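Local coordinates for protein muramidase (Sodiomyces alcalophilus, PDB 6ZM8) that probably hydrolyses the beta-1,4-glycosidic bonds of bacterial peptidoglycan as a fungal lysozyme of glycoside hydrolase family 25, at residues A[47-51]-A[52-56]; A[69-72]-A[73-76]. All blocks are in the same frame, centred on the assembly; numbering follows the deposited sequence.

Contact 1 (A[47-51]-A[52-56]); sequences TGATQ and NGFIR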
ATOM      1  N   THR A  47      -8.583  14.345   0.624  1.00  8.20           N
ATOM      2  CA  THR A  47      -8.713  15.766   0.981  1.00  8.89           C
ATOM      3  C   THR A  47      -8.723  15.965   2.490  1.00  8.72           C
ATOM      4  O   THR A  47      -8.026  16.864   2.984  1.00  9.32           O
ATOM      5  CB  THR A  47      -9.948  16.354   0.315  1.00 10.85           C
ATOM      6  OG1 THR A  47      -9.865  16.245  -1.096  1.00 13.94           O
ATOM      7  CG2 THR A  47     -10.190  17.777   0.686  1.00 13.66           C
ATOM      8  N   GLY A  48      -9.487  15.159   3.213  1.00  8.75           N
ATOM      9  CA  GLY A  48      -9.520  15.301   4.670  1.00  8.92           C
ATOM     10  C   GLY A  48      -8.146  15.079   5.290  1.00  8.21           C
ATOM     11  O   GLY A  48      -7.717  15.780   6.205  1.00  8.93           O
ATOM     12  N   ALA A  49      -7.428  14.076   4.770  1.00  7.64           N
ATOM     13  CA  ALA A  49      -6.067  13.830   5.275  1.00  7.34           C
ATOM     14  C   ALA A  49      -5.188  15.055   5.034  1.00  7.86           C
ATOM     15  O   ALA A  49      -4.444  15.509   5.909  1.00  8.60           O
ATOM     16  CB  ALA A  49      -5.506  12.596   4.589  1.00  7.26           C
ATOM     17  N   THR A  50      -5.243  15.576   3.805  1.00  7.77           N
ATOM     18  CA  THR A  50      -4.412  16.715   3.423  1.00  8.59           C
ATOM     19  C   THR A  50      -4.663  17.900   4.370  1.00  9.06           C
ATOM     20  O   THR A  50      -3.733  18.551   4.838  1.00 10.65           O
ATOM     21  CB  THR A  50      -4.678  17.120   1.982  1.00  8.74           C
ATOM     22  OG1 THR A  50      -4.473  15.996   1.113  1.00  8.57           O
ATOM     23  CG2 THR A  50      -3.748  18.235   1.535  1.00 11.16           C
ATOM     24  N   GLN A  51      -5.941  18.201   4.596  1.00  9.29           N
ATOM     25  CA  GLN A  51      -6.360  19.395   5.334  1.00 10.40           C
ATOM     26  C   GLN A  51      -6.057  19.299   6.822  1.00 10.65           C
ATOM     27  O   GLN A  51      -6.186  20.299   7.526  1.00 13.72           O
ATOM     28  CB  GLN A  51      -7.854  19.632   5.119  1.00 12.99           C
ATOM     29  CG  GLN A  51      -8.158  20.041   3.698  1.00 15.74           C
ATOM     30  CD  GLN A  51      -9.670  20.104   3.555  1.00 22.48           C
ATOM     31  OE1 GLN A  51     -10.440  19.540   4.344  1.00 32.04           O
ATOM     32  NE2 GLN A  51     -10.125  20.742   2.502  1.00 26.45           N
ATOM     33  N   ASN A  52      -5.730  18.127   7.318  1.00  9.56           N
ATOM     34  CA  ASN A  52      -5.540  17.890   8.759  1.00  9.76           C
ATOM     35  C   ASN A  52      -4.135  17.408   9.082  1.00  9.58           C
ATOM     36  O   ASN A  52      -3.888  16.827  10.135  1.00 11.66           O
ATOM     37  CB  ASN A  52      -6.617  16.959   9.283  1.00 10.83           C
ATOM     38  CG  ASN A  52      -7.957  17.634   9.313  1.00 12.27           C
ATOM     39  OD1 ASN A  52      -8.218  18.433  10.208  1.00 15.76           O
ATOM     40  ND2 ASN A  52      -8.782  17.421   8.301  1.00 12.32           N
ATOM     41  N   GLY A  53      -3.180  17.753   8.226  1.00  9.51           N
ATOM     42  CA  GLY A  53      -1.769  17.606   8.567  1.00 10.33           C
ATOM     43  C   GLY A  53      -1.208  16.213   8.366  1.00  8.16           C
ATOM     44  O   GLY A  53      -0.093  15.963   8.832  1.00  9.36           O
ATOM     45  N   PHE A  54      -1.915  15.333   7.692  1.00  7.09           N
ATOM     46  CA  PHE A  54      -1.393  13.993   7.436  1.00  6.51           C
ATOM     47  C   PHE A  54      -0.415  13.953   6.268  1.00  6.14           C
ATOM     48  O   PHE A  54      -0.548  14.630   5.264  1.00  7.00           O
ATOM     49  CB  PHE A  54      -2.539  13.022   7.138  1.00  6.52           C
ATOM     50  CG  PHE A  54      -3.139  12.490   8.398  1.00  6.21           C
ATOM     51  CD1 PHE A  54      -4.061  13.223   9.133  1.00  7.57           C
ATOM     52  CD2 PHE A  54      -2.696  11.287   8.938  1.00  6.66           C
ATOM     53  CE1 PHE A  54      -4.486  12.785  10.386  1.00  8.42           C
ATOM     54  CE2 PHE A  54      -3.117  10.859  10.183  1.00  7.34           C
ATOM     55  CZ  PHE A  54      -4.005  11.620  10.910  1.00  7.74           C
ATOM     56  N   ILE A  55       0.525  13.019   6.427  1.00  6.05           N
ATOM     57  CA  ILE A  55       1.260  12.413   5.323  1.00  6.01           C
ATOM     58  C   ILE A  55       0.334  11.293   4.788  1.00  5.76           C
ATOM     59  O   ILE A  55      -0.249  10.554   5.589  1.00  7.18           O
ATOM     60  CB  ILE A  55       2.619  11.902   5.822  1.00  6.69           C
ATOM     61  CG1 ILE A  55       3.489  13.097   6.244  1.00  7.93           C
ATOM     62  CG2 ILE A  55       3.298  11.046   4.790  1.00  7.52           C
ATOM     63  CD1 ILE A  55       4.775  12.758   6.949  1.00 12.05           C
ATOM     64  N   ARG A  56       0.133  11.224   3.484  1.00  5.31           N
ATOM     65  CA  ARG A  56      -0.880  10.304   2.958  1.00  5.24           C
ATOM     66  C   ARG A  56      -0.416   9.697   1.660  1.00  4.96           C
ATOM     67  O   ARG A  56       0.341  10.305   0.895  1.00  5.48           O
ATOM     68  CB  ARG A  56      -2.265  10.954   2.818  1.00  6.17           C
ATOM     69  CG  ARG A  56      -2.382  12.046   1.767  1.00  6.48           C
ATOM     70  CD  ARG A  56      -1.900  13.421   2.238  1.00  6.70           C
ATOM     71  NE  ARG A  56      -2.152  14.460   1.256  1.00  7.48           N
ATOM     72  CZ  ARG A  56      -1.404  14.701   0.178  1.00  8.10           C
ATOM     73  NH1 ARG A  56      -0.264  14.047  -0.009  1.00  8.82           N
ATOM     74  NH2 ARG A  56      -1.790  15.602  -0.694  1.00  9.64           N
TER
HETATM   75  O   HOH W   1      -1.146  17.444   5.300  1.00  9.71           O
HETATM   76  O   HOH W   2     -11.063  18.950   7.217  1.00 33.35           O
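Two torsions bring side chains of the 52-56 segment back onto the last turn of helix 42-51: in Asn52, CG stands anti to the carbonyl carbon (chi1 -70°), and the Arg56 chain bends at chi2 (-82°). The first lets Asn52 ND2 donate a nearly straight hydrogen bond to Gly48 O at 2.9 Å, with the acceptor in the amide plane, and the second lets Arg56 NE donate another, also nearly straight, to Thr50 OG1, 2.8 Å away in the guanidinium plane. Thr50 OG1 also bonds to Tyr46 O, and Arg56 NH1 to Thr89 OG1, so this strand residue ties the helix end to the loop ahead of strand 93-95. Ala49 O takes Phe54 N at 3.1 Å and Asn52 N at 3.2 Å from opposite faces of its plane. Water 2 bridges Asn52 ND2 and Gln51 OE1. With an alanine at Asn52 the amide is gone, which would probably leave Gly48 O without that bond and water 2 without one hold. Gly53 has positive phi (82°), and Ala49 CB meets Phe54 CB at 3.9 Å. With the clear six-to-one bond from Phe54 N, these features are consistent with a Schellman-like C-cap leading from helix into barrel strand.

Contact 2 (A[69-72]-A[73-76]); sequences GAAQ and ARYF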
ATOM      1  N   GLY A  69       0.024  -5.881 -15.418  1.00  7.34           N
ATOM      2  CA  GLY A  69       0.490  -5.026 -14.343  1.00  6.92           C
ATOM      3  C   GLY A  69       0.655  -3.576 -14.818  1.00  6.69           C
ATOM      4  O   GLY A  69       0.366  -2.637 -14.075  1.00  6.99           O
ATOM      5  N   ALA A  70       1.136  -3.399 -16.048  1.00  6.74           N
ATOM      6  CA  ALA A  70       1.317  -2.044 -16.592  1.00  6.73           C
ATOM      7  C   ALA A  70      -0.022  -1.327 -16.680  1.00  6.49           C
ATOM      8  O   ALA A  70      -0.124  -0.145 -16.356  1.00  6.96           O
ATOM      9  CB  ALA A  70       1.989  -2.099 -17.954  1.00  7.27           C
ATOM     10  N   ALA A  71      -1.068  -2.024 -17.167  1.00  6.88           N
ATOM     11  CA  ALA A  71      -2.369  -1.371 -17.312  1.00  6.99           C
ATOM     12  C   ALA A  71      -2.883  -0.925 -15.953  1.00  6.46           C
ATOM     13  O   ALA A  71      -3.483   0.155 -15.809  1.00  7.00           O
ATOM     14  CB  ALA A  71      -3.370  -2.301 -17.981  1.00  8.25           C
ATOM     15  N   GLN A  72      -2.684  -1.757 -14.930  1.00  6.21           N
ATOM     16  CA  GLN A  72      -3.166  -1.392 -13.593  1.00  5.97           C
ATOM     17  C   GLN A  72      -2.313  -0.275 -12.975  1.00  5.92           C
ATOM     18  O   GLN A  72      -2.872   0.576 -12.273  1.00  6.07           O
ATOM     19  CB  GLN A  72      -3.253  -2.638 -12.709  1.00  5.81           C
ATOM     20  CG  GLN A  72      -4.510  -3.415 -13.102  1.00  6.33           C
ATOM     21  CD  GLN A  72      -4.772  -4.689 -12.334  1.00  6.09           C
ATOM     22  OE1 GLN A  72      -4.676  -4.724 -11.095  1.00  6.07           O
ATOM     23  NE2 GLN A  72      -5.147  -5.714 -13.061  1.00  7.04           N
ATOM     24  N   ALA A  73      -1.000  -0.261 -13.239  1.00  5.82           N
ATOM     25  CA  ALA A  73      -0.198   0.850 -12.747  1.00  5.92           C
ATOM     26  C   ALA A  73      -0.629   2.167 -13.387  1.00  6.01           C
ATOM     27  O   ALA A  73      -0.687   3.197 -12.703  1.00  6.35           O
ATOM     28  CB  ALA A  73       1.278   0.588 -13.028  1.00  6.44           C
ATOM     29  N   ARG A  74      -0.920   2.154 -14.692  1.00  6.36           N
ATOM     30  CA  ARG A  74      -1.398   3.372 -15.355  1.00  6.92           C
ATOM     31  C   ARG A  74      -2.726   3.814 -14.760  1.00  6.68           C
ATOM     32  O   ARG A  74      -2.952   5.019 -14.533  1.00  7.54           O
ATOM     33  CB  ARG A  74      -1.574   3.153 -16.869  1.00  7.98           C
ATOM     34  CG  ARG A  74      -0.291   3.111 -17.648  1.00  9.40           C
ATOM     35  CD  ARG A  74      -0.505   3.037 -19.166  1.00 11.12           C
ATOM     36  NE  ARG A  74      -0.885   1.701 -19.619  1.00 15.05           N
ATOM     37  CZ  ARG A  74      -0.022   0.685 -19.960  1.00 14.14           C
ATOM     38  NH1 ARG A  74       1.273   0.916 -19.781  1.00 17.36           N
ATOM     39  NH2 ARG A  74      -0.465  -0.489 -20.313  1.00 19.54           N
ATOM     40  N   TYR A  75      -3.652   2.887 -14.564  1.00  6.70           N
ATOM     41  CA  TYR A  75      -4.971   3.233 -14.020  1.00  6.98           C
ATOM     42  C   TYR A  75      -4.826   3.825 -12.616  1.00  6.71           C
ATOM     43  O   TYR A  75      -5.431   4.846 -12.285  1.00  8.13           O
ATOM     44  CB  TYR A  75      -5.848   1.985 -14.015  1.00  7.55           C
ATOM     45  CG  TYR A  75      -7.267   2.242 -13.592  1.00  8.24           C
ATOM     46  CD1 TYR A  75      -8.119   2.981 -14.367  1.00 12.12           C
ATOM     47  CD2 TYR A  75      -7.778   1.717 -12.417  1.00  7.73           C
ATOM     48  CE1 TYR A  75      -9.458   3.188 -14.013  1.00 14.45           C
ATOM     49  CE2 TYR A  75      -9.094   1.911 -12.035  1.00  8.72           C
ATOM     50  CZ  TYR A  75      -9.940   2.623 -12.845  1.00 12.79           C
ATOM     51  OH  TYR A  75     -11.247   2.754 -12.471  1.00 18.15           O
ATOM     52  N   PHE A  76      -4.031   3.169 -11.776  1.00  5.94           N
ATOM     53  CA  PHE A  76      -3.782   3.662 -10.420  1.00  5.79           C
ATOM     54  C   PHE A  76      -3.155   5.054 -10.435  1.00  6.04           C
ATOM     55  O   PHE A  76      -3.635   5.973  -9.750  1.00  6.53           O
ATOM     56  CB  PHE A  76      -2.873   2.651  -9.720  1.00  5.44           C
ATOM     57  CG  PHE A  76      -2.414   3.060  -8.355  1.00  4.99           C
ATOM     58  CD1 PHE A  76      -3.305   3.461  -7.354  1.00  5.17           C
ATOM     59  CD2 PHE A  76      -1.056   2.950  -8.022  1.00  5.40           C
ATOM     60  CE1 PHE A  76      -2.847   3.728  -6.071  1.00  5.06           C
ATOM     61  CE2 PHE A  76      -0.613   3.210  -6.731  1.00  5.70           C
ATOM     62  CZ  PHE A  76      -1.512   3.594  -5.751  1.00  5.54           C
TER
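Ala70 O is approached by Arg74 twice. The backbone N of Arg74 donates to it in a 2.9 Å hydrogen bond, and the guanidinium of the same residue lies with one face over the oxygen, which sits 3.7 Å from the plane, above its centre. The face-on approach is not a hydrogen bond, since the guanidinium N-H bonds lie in its plane and the oxygen is above it. It follows from a chain that bends at chi3 (-77°) and turns back along the first turn of the helix. There Arg74 NH1 rests 3.6 Å from Ala70 CB, while Arg74 NH2 passes 3.6 Å from Ala71 N.

The backbone ladder continues regularly: Ala73 N bonds to Gly69 O at 2.9 Å, Tyr75 N to Ala71 O at 3.0 Å and Phe76 N to Gln72 O at 2.9 Å. All four are i to i+4 bonds, the evidence for an alpha-helix throughout. Phe76 turns its ring off this turn toward Tyr124, CG lying opposite the backbone N (chi1 175°), and its CB remains 3.3 Å from Gln72 O.

The polar ends of Gln72 and Tyr75 find partners elsewhere in the chain. Gln72 OE1 bonds to His60 NE2, its NE2 to Ser67 OG and Gln63 O, and Tyr75 OH to Lys38 NZ. Ala70 and Ala73 face helix 110-128, touching Thr123 and, from Ala73, Phe120.

Chemically, the turn combines satisfied main-chain amides with short alanine side chains, which let the arginine lie close to the backbone. The positive charge sits near the start of the helix, where the helix dipole would be expected to disfavour it; the exposed position probably lets solvent screen it, and the carbonyl oxygen under the guanidinium face may add a little, although Ala71 N lies under that same face.

How the contacts relate
From the N terminus the chain passes through contact 1, which closes the short loop between helix 42-51 and strand 55-61. That strand leads to helix 69-78, whose residues 69-76, most of the helix, form contact 2 without closing a loop. The contacts are in series, neither nested nor crossing. Their centres are about 25 Å apart and their nearest atoms about 10 Å. Strand 26-33 is their common neighbour: Val27 meets contact 1, whereas Ala31 and Thr32, farther along, meet contact 2. Contact 1 also reaches helix 16-22, and contact 2 helix 110-128. The chain order strand 26-33, helix 42-51, strand 55-61, helix 69-78, strand 93-95 places them in successive beta-alpha units of the barrel-like fold.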